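Local coordinates for protein putative polyketide cyclase (Acidithiobacillus ferrooxidans, PDB 3F9S) that is of unproven function but belongs to the SnoaL-like polyketide cyclases of the NTF2 superfamily and probably acts as a lyase or cyclase on a small molecule, at residues L12-F15 / T16-W20; E22-I25 / E26-D29. All blocks are in the same frame, centred on the assembly; numbering follows the deposited sequence. Where two conformers were deposited one is given.

Interaction 1. Residues L12-F15 / T16-W20; sequences LTQF and TREVW
Phe15 and Trp20 lie side by side on one flank of the helix, both pointing the same way, and meet as an offset edge-to-face pair. The pyrrole edge of the indole is turned toward the phenyl face, with the planes 78° apart and the centroids 5.1 Å from each other. Phe15 CZ comes closest, 3.4 Å from Trp20 NE1, an N-H already engaged by the hydroxyl of Tyr56. With Phe15 CG anti to the backbone N (chi1 154°), the ring points mostly outward from the helix, slanted slightly toward its C-terminal end, and its CD1 rests 3.8 Å from Val19 CG2. With the ring cut back to an alanine methyl, the indole edge would probably lose its aromatic partner and a gap open beside Val19 and Tyr116.

One turn back, Leu12 O is gripped twice: Thr16 N and Thr16 OG1 (2.7 Å) reach it from opposite faces of its carbonyl plane. The outer flank is polar. In the conformer given, the Gln14 amide only lies close to the Glu18 carboxylate; Tyr31 OH bonds both Gln14 OE1 and Glu18 OE1, and Lys30 forms a salt bridge with Glu18. This is an amphipathic helix, its apolar flank facing strands 71-80, 83-93 and 122-130 and helix 53-66, as in the cone-shaped alpha+beta fold of the NTF2 superfamily.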
ATOM      1  N   LEU A  12       0.541  16.252   7.439  1.00 25.81           N
ATOM      2  CA  LEU A  12       0.804  15.355   6.300  1.00 27.15           C
ATOM      3  C   LEU A  12       0.322  15.934   5.008  1.00 27.07           C
ATOM      4  O   LEU A  12       1.004  15.833   3.998  1.00 30.12           O
ATOM      5  CB  LEU A  12       0.126  13.988   6.430  1.00 28.37           C
ATOM      6  CG  LEU A  12       0.796  12.887   7.221  1.00 32.82           C
ATOM      7  CD1 LEU A  12       0.026  11.564   7.026  1.00 28.74           C
ATOM      8  CD2 LEU A  12       2.268  12.746   6.827  1.00 31.40           C
ATOM      9  N   THR A  13      -0.868  16.511   5.061  1.00 26.00           N
ATOM     10  CA  THR A  13      -1.441  17.150   3.907  1.00 26.09           C
ATOM     11  C   THR A  13      -0.516  18.262   3.394  1.00 25.94           C
ATOM     12  O   THR A  13      -0.197  18.251   2.206  1.00 25.97           O
ATOM     13  CB  THR A  13      -2.843  17.671   4.166  1.00 25.73           C
ATOM     14  OG1 THR A  13      -3.666  16.610   4.672  1.00 23.92           O
ATOM     15  CG2 THR A  13      -3.468  18.242   2.864  1.00 27.74           C
ATOM     16  N   GLN A  14      -0.044  19.143   4.278  1.00 26.37           N
ATOM     17  CA  GLN A  14       0.822  20.272   3.870  0.50 26.20           C
ATOM     18  C   GLN A  14       2.180  19.765   3.398  1.00 25.72           C
ATOM     19  O   GLN A  14       2.695  20.211   2.382  1.00 26.31           O
ATOM     20  CB  GLN A  14       1.032  21.283   5.009  0.50 27.33           C
ATOM     21  CG  GLN A  14       1.529  22.646   4.506  0.50 26.91           C
ATOM     22  CD  GLN A  14       1.954  23.628   5.599  0.50 27.65           C
ATOM     23  OE1 GLN A  14       2.423  23.238   6.672  0.50 32.48           O
ATOM     24  NE2 GLN A  14       1.838  24.913   5.300  0.50 28.93           N
ATOM     25  N   PHE A  15       2.760  18.857   4.180  1.00 23.27           N
ATOM     26  CA  PHE A  15       4.028  18.216   3.865  1.00 24.11           C
ATOM     27  C   PHE A  15       4.011  17.573   2.482  1.00 24.60           C
ATOM     28  O   PHE A  15       4.904  17.801   1.677  1.00 26.09           O
ATOM     29  CB  PHE A  15       4.313  17.163   4.933  1.00 25.45           C
ATOM     30  CG  PHE A  15       5.192  16.029   4.488  1.00 29.35           C
ATOM     31  CD1 PHE A  15       6.539  16.196   4.243  1.00 29.40           C
ATOM     32  CD2 PHE A  15       4.631  14.770   4.336  1.00 33.80           C
ATOM     33  CE1 PHE A  15       7.321  15.096   3.851  1.00 27.88           C
ATOM     34  CE2 PHE A  15       5.384  13.703   3.953  1.00 31.24           C
ATOM     35  CZ  PHE A  15       6.719  13.856   3.707  1.00 27.13           C
ATOM     36  N   THR A  16       2.960  16.800   2.215  1.00 22.96           N
ATOM     37  CA  THR A  16       2.805  16.108   0.941  1.00 23.53           C
ATOM     38  C   THR A  16       2.716  17.122  -0.171  1.00 23.94           C
ATOM     39  O   THR A  16       3.360  16.973  -1.208  1.00 25.08           O
ATOM     40  CB  THR A  16       1.563  15.191   0.958  1.00 24.14           C
ATOM     41  OG1 THR A  16       1.737  14.199   1.983  1.00 27.04           O
ATOM     42  CG2 THR A  16       1.352  14.498  -0.387  1.00 24.68           C
ATOM     43  N   ARG A  17       1.953  18.176   0.074  1.00 25.07           N
ATOM     44  CA  ARG A  17       1.800  19.229  -0.905  0.50 25.31           C
ATOM     45  C   ARG A  17       3.129  19.931  -1.174  1.00 25.11           C
ATOM     46  O   ARG A  17       3.580  19.993  -2.323  1.00 25.60           O
ATOM     47  CB  ARG A  17       0.749  20.231  -0.448  0.50 26.21           C
ATOM     48  CG  ARG A  17       0.442  21.262  -1.489  0.50 29.89           C
ATOM     49  CD  ARG A  17      -0.588  22.232  -1.009  0.50 33.91           C
ATOM     50  NE  ARG A  17      -0.770  23.305  -1.981  0.50 36.20           N
ATOM     51  CZ  ARG A  17      -1.525  24.389  -1.794  0.50 38.13           C
ATOM     52  NH1 ARG A  17      -2.220  24.585  -0.668  0.50 37.98           N
ATOM     53  NH2 ARG A  17      -1.595  25.293  -2.768  0.50 41.94           N
ATOM     54  N   GLU A  18       3.741  20.441  -0.119  1.00 26.49           N
ATOM     55  CA  GLU A  18       4.959  21.241  -0.263  1.00 26.92           C
ATOM     56  C   GLU A  18       6.169  20.486  -0.748  1.00 26.28           C
ATOM     57  O   GLU A  18       6.831  20.901  -1.705  1.00 26.03           O
ATOM     58  CB  GLU A  18       5.295  21.930   1.056  1.00 27.23           C
ATOM     59  CG  GLU A  18       4.296  22.973   1.453  1.00 31.14           C
ATOM     60  CD  GLU A  18       4.612  23.651   2.773  1.00 31.30           C
ATOM     61  OE1 GLU A  18       5.505  23.201   3.522  1.00 33.39           O
ATOM     62  OE2 GLU A  18       3.928  24.656   3.066  1.00 43.81           O
ATOM     63  N   VAL A  19       6.467  19.388  -0.071  1.00 25.29           N
ATOM     64  CA  VAL A  19       7.664  18.627  -0.400  1.00 26.23           C
ATOM     65  C   VAL A  19       7.479  17.763  -1.639  1.00 25.53           C
ATOM     66  O   VAL A  19       8.263  17.859  -2.575  1.00 26.60           O
ATOM     67  CB  VAL A  19       8.122  17.749   0.771  1.00 26.31           C
ATOM     68  CG1 VAL A  19       9.323  16.866   0.365  1.00 24.81           C
ATOM     69  CG2 VAL A  19       8.459  18.617   1.972  1.00 25.92           C
ATOM     70  N   TRP A  20       6.419  16.967  -1.651  1.00 25.17           N
ATOM     71  CA  TRP A  20       6.263  15.933  -2.666  1.00 26.43           C
ATOM     72  C   TRP A  20       5.556  16.320  -3.925  1.00 27.57           C
ATOM     73  O   TRP A  20       5.904  15.807  -4.987  1.00 29.27           O
ATOM     74  CB  TRP A  20       5.638  14.695  -2.035  1.00 25.86           C
ATOM     75  CG  TRP A  20       6.655  14.062  -1.190  1.00 23.67           C
ATOM     76  CD1 TRP A  20       6.820  14.224   0.144  1.00 26.69           C
ATOM     77  CD2 TRP A  20       7.765  13.283  -1.652  1.00 24.22           C
ATOM     78  NE1 TRP A  20       7.934  13.543   0.559  1.00 26.13           N
ATOM     79  CE2 TRP A  20       8.538  12.957  -0.523  1.00 25.24           C
ATOM     80  CE3 TRP A  20       8.160  12.799  -2.909  1.00 26.08           C
ATOM     81  CZ2 TRP A  20       9.687  12.158  -0.602  1.00 27.19           C
ATOM     82  CZ3 TRP A  20       9.314  12.031  -2.997  1.00 27.19           C
ATOM     83  CH2 TRP A  20      10.065  11.717  -1.843  1.00 27.64           C
TER

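Interaction 2. Residues E22-I25 / E26-D29; sequences EGNI and EASD
Asn24 and Ala27 hold the start of this short turn together. Asn24 CG stands anti to the backbone N (chi1 -176°), which carries the carboxamide alongside the next turn; there Asn24 CG lies 3.6 Å from the Ala27 methyl, CB. Ala27 N is shared between two oxygens of the same residue, Asn24 O at 3.0 Å and Asn24 OD1 at 3.3 Å. Both bonds are bent, with N-H...O angles of 136°, and the donor stands well above each carbonyl plane. OD1 has a further partner in a water that donates to it and accepts from Glu26 N, tying the amide to a second backbone N-H. Asn24 also centres an inverse gamma turn, closed by a weak bond from Ile25 N to Gly23 O, in the connection between helices 8-21 and 28-31.

Ser28 folds back in a different way. With OG beside its own backbone N and anti to the carbonyl carbon (chi1 -57°), Ser28 OG comes to 2.6 Å from Ile25 O and lies in that carbonyl's plane. Ser28 N reaches Ile25 O at 3.1 Å, but from above the plane, so one acceptor takes two donors from one residue. The Ile25 side chain packs on Lys57 and Val60 of helix 53-66. Glu26 forms a salt bridge through OE1 with Lys57, which also pairs with Asp29.

The chemistry implies a turn fastened by short-range polar bonds: Asn24 and its water engage the N-H groups of Glu26 and Ala27, while the buried Ser28 hydroxyl is satisfied by a nearby backbone carbonyl.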
ATOM      1  N   GLU A  22       4.956  19.746  -4.764  1.00 25.84           N
ATOM      2  CA  GLU A  22       5.526  21.013  -5.242  1.00 27.66           C
ATOM      3  C   GLU A  22       7.040  21.032  -5.306  1.00 27.18           C
ATOM      4  O   GLU A  22       7.600  21.943  -5.905  1.00 26.48           O
ATOM      5  CB  GLU A  22       5.018  22.169  -4.394  1.00 27.85           C
ATOM      6  CG  GLU A  22       3.515  22.383  -4.521  1.00 28.34           C
ATOM      7  CD  GLU A  22       2.939  23.297  -3.464  1.00 31.29           C
ATOM      8  OE1 GLU A  22       3.678  23.868  -2.632  1.00 39.23           O
ATOM      9  OE2 GLU A  22       1.704  23.439  -3.460  1.00 39.74           O
ATOM     10  N   GLY A  23       7.700  20.037  -4.729  1.00 27.15           N
ATOM     11  CA  GLY A  23       9.152  19.946  -4.784  1.00 26.26           C
ATOM     12  C   GLY A  23       9.888  20.971  -3.956  1.00 26.06           C
ATOM     13  O   GLY A  23      11.030  21.311  -4.284  1.00 26.01           O
ATOM     14  N   ASN A  24       9.251  21.450  -2.887  1.00 25.22           N
ATOM     15  CA  ASN A  24       9.863  22.386  -1.973  1.00 27.42           C
ATOM     16  C   ASN A  24      10.665  21.477  -1.039  1.00 27.12           C
ATOM     17  O   ASN A  24      10.262  21.205   0.084  1.00 27.87           O
ATOM     18  CB  ASN A  24       8.823  23.236  -1.245  1.00 28.54           C
ATOM     19  CG  ASN A  24       9.442  24.286  -0.342  1.00 35.19           C
ATOM     20  OD1 ASN A  24      10.652  24.287  -0.081  1.00 32.83           O
ATOM     21  ND2 ASN A  24       8.594  25.178   0.172  1.00 35.75           N
ATOM     22  N   ILE A  25      11.837  21.076  -1.522  1.00 26.87           N
ATOM     23  CA  ILE A  25      12.688  20.095  -0.838  1.00 28.80           C
ATOM     24  C   ILE A  25      13.063  20.567   0.565  1.00 28.14           C
ATOM     25  O   ILE A  25      12.994  19.800   1.518  1.00 26.35           O
ATOM     26  CB  ILE A  25      14.003  19.790  -1.606  1.00 30.12           C
ATOM     27  CG1 ILE A  25      13.769  19.387  -3.066  1.00 34.83           C
ATOM     28  CG2 ILE A  25      14.766  18.671  -0.913  1.00 32.69           C
ATOM     29  CD1 ILE A  25      12.847  18.242  -3.260  1.00 35.94           C
ATOM     30  N   GLU A  26      13.430  21.840   0.667  1.00 28.33           N
ATOM     31  CA  GLU A  26      13.852  22.446   1.934  1.00 28.20           C
ATOM     32  C   GLU A  26      12.739  22.541   2.979  1.00 27.95           C
ATOM     33  O   GLU A  26      13.037  22.583   4.169  1.00 28.85           O
ATOM     34  CB  GLU A  26      14.548  23.789   1.684  1.00 29.23           C
ATOM     35  CG  GLU A  26      15.781  23.679   0.744  1.00 31.33           C
ATOM     36  CD  GLU A  26      16.791  22.620   1.203  1.00 37.74           C
ATOM     37  OE1 GLU A  26      17.168  22.677   2.387  1.00 34.92           O
ATOM     38  OE2 GLU A  26      17.191  21.730   0.403  1.00 40.60           O
ATOM     39  N   ALA A  27      11.473  22.511   2.554  1.00 26.10           N
ATOM     40  CA  ALA A  27      10.339  22.442   3.484  1.00 25.70           C
ATOM     41  C   ALA A  27      10.381  21.175   4.337  1.00 25.74           C
ATOM     42  O   ALA A  27       9.734  21.133   5.381  1.00 25.58           O
ATOM     43  CB  ALA A  27       9.008  22.539   2.761  1.00 26.44           C
ATOM     44  N   SER A  28      11.112  20.145   3.894  1.00 24.78           N
ATOM     45  CA  SER A  28      11.379  18.945   4.708  1.00 24.53           C
ATOM     46  C   SER A  28      11.881  19.286   6.103  1.00 25.63           C
ATOM     47  O   SER A  28      11.592  18.574   7.045  1.00 25.04           O
ATOM     48  CB  SER A  28      12.422  18.061   4.038  1.00 26.08           C
ATOM     49  OG  SER A  28      11.987  17.696   2.739  1.00 25.88           O
ATOM     50  N   ASP A  29      12.651  20.367   6.223  1.00 24.94           N
ATOM     51  CA  ASP A  29      13.119  20.849   7.520  1.00 26.39           C
ATOM     52  C   ASP A  29      12.008  21.069   8.547  1.00 27.66           C
ATOM     53  O   ASP A  29      12.264  20.945   9.729  1.00 28.59           O
ATOM     54  CB  ASP A  29      13.894  22.153   7.379  1.00 27.45           C
ATOM     55  CG  ASP A  29      15.201  21.997   6.627  1.00 27.77           C
ATOM     56  OD1 ASP A  29      15.616  20.868   6.310  1.00 35.60           O
ATOM     57  OD2 ASP A  29      15.815  23.041   6.340  1.00 32.70           O
TER
HETATM   58  O   HOH W   1      13.225  23.933  -1.519  1.00 31.36           O

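In the fold
Interaction 1 comes first along the chain, on helix 8-21; interaction 2 follows where that helix ends and the chain turns into the short helix 28-31. Their centres are about 8 Å apart, on the same side of the chain's centre. They touch directly: Arg17 NE forms a salt bridge with Glu22 OE2, Glu18 O probably accepts a hydrogen bond from Asn24 N, and Val19 packs against Ser28. Together they form a continuous corner: helix 8-21 covers part of the curved mixed sheet, while residues 22-29 pack against helices 8-21 and 53-66. The glycerol beside Trp20 may mark a pocket, though it probably came from the crystallisation liquor.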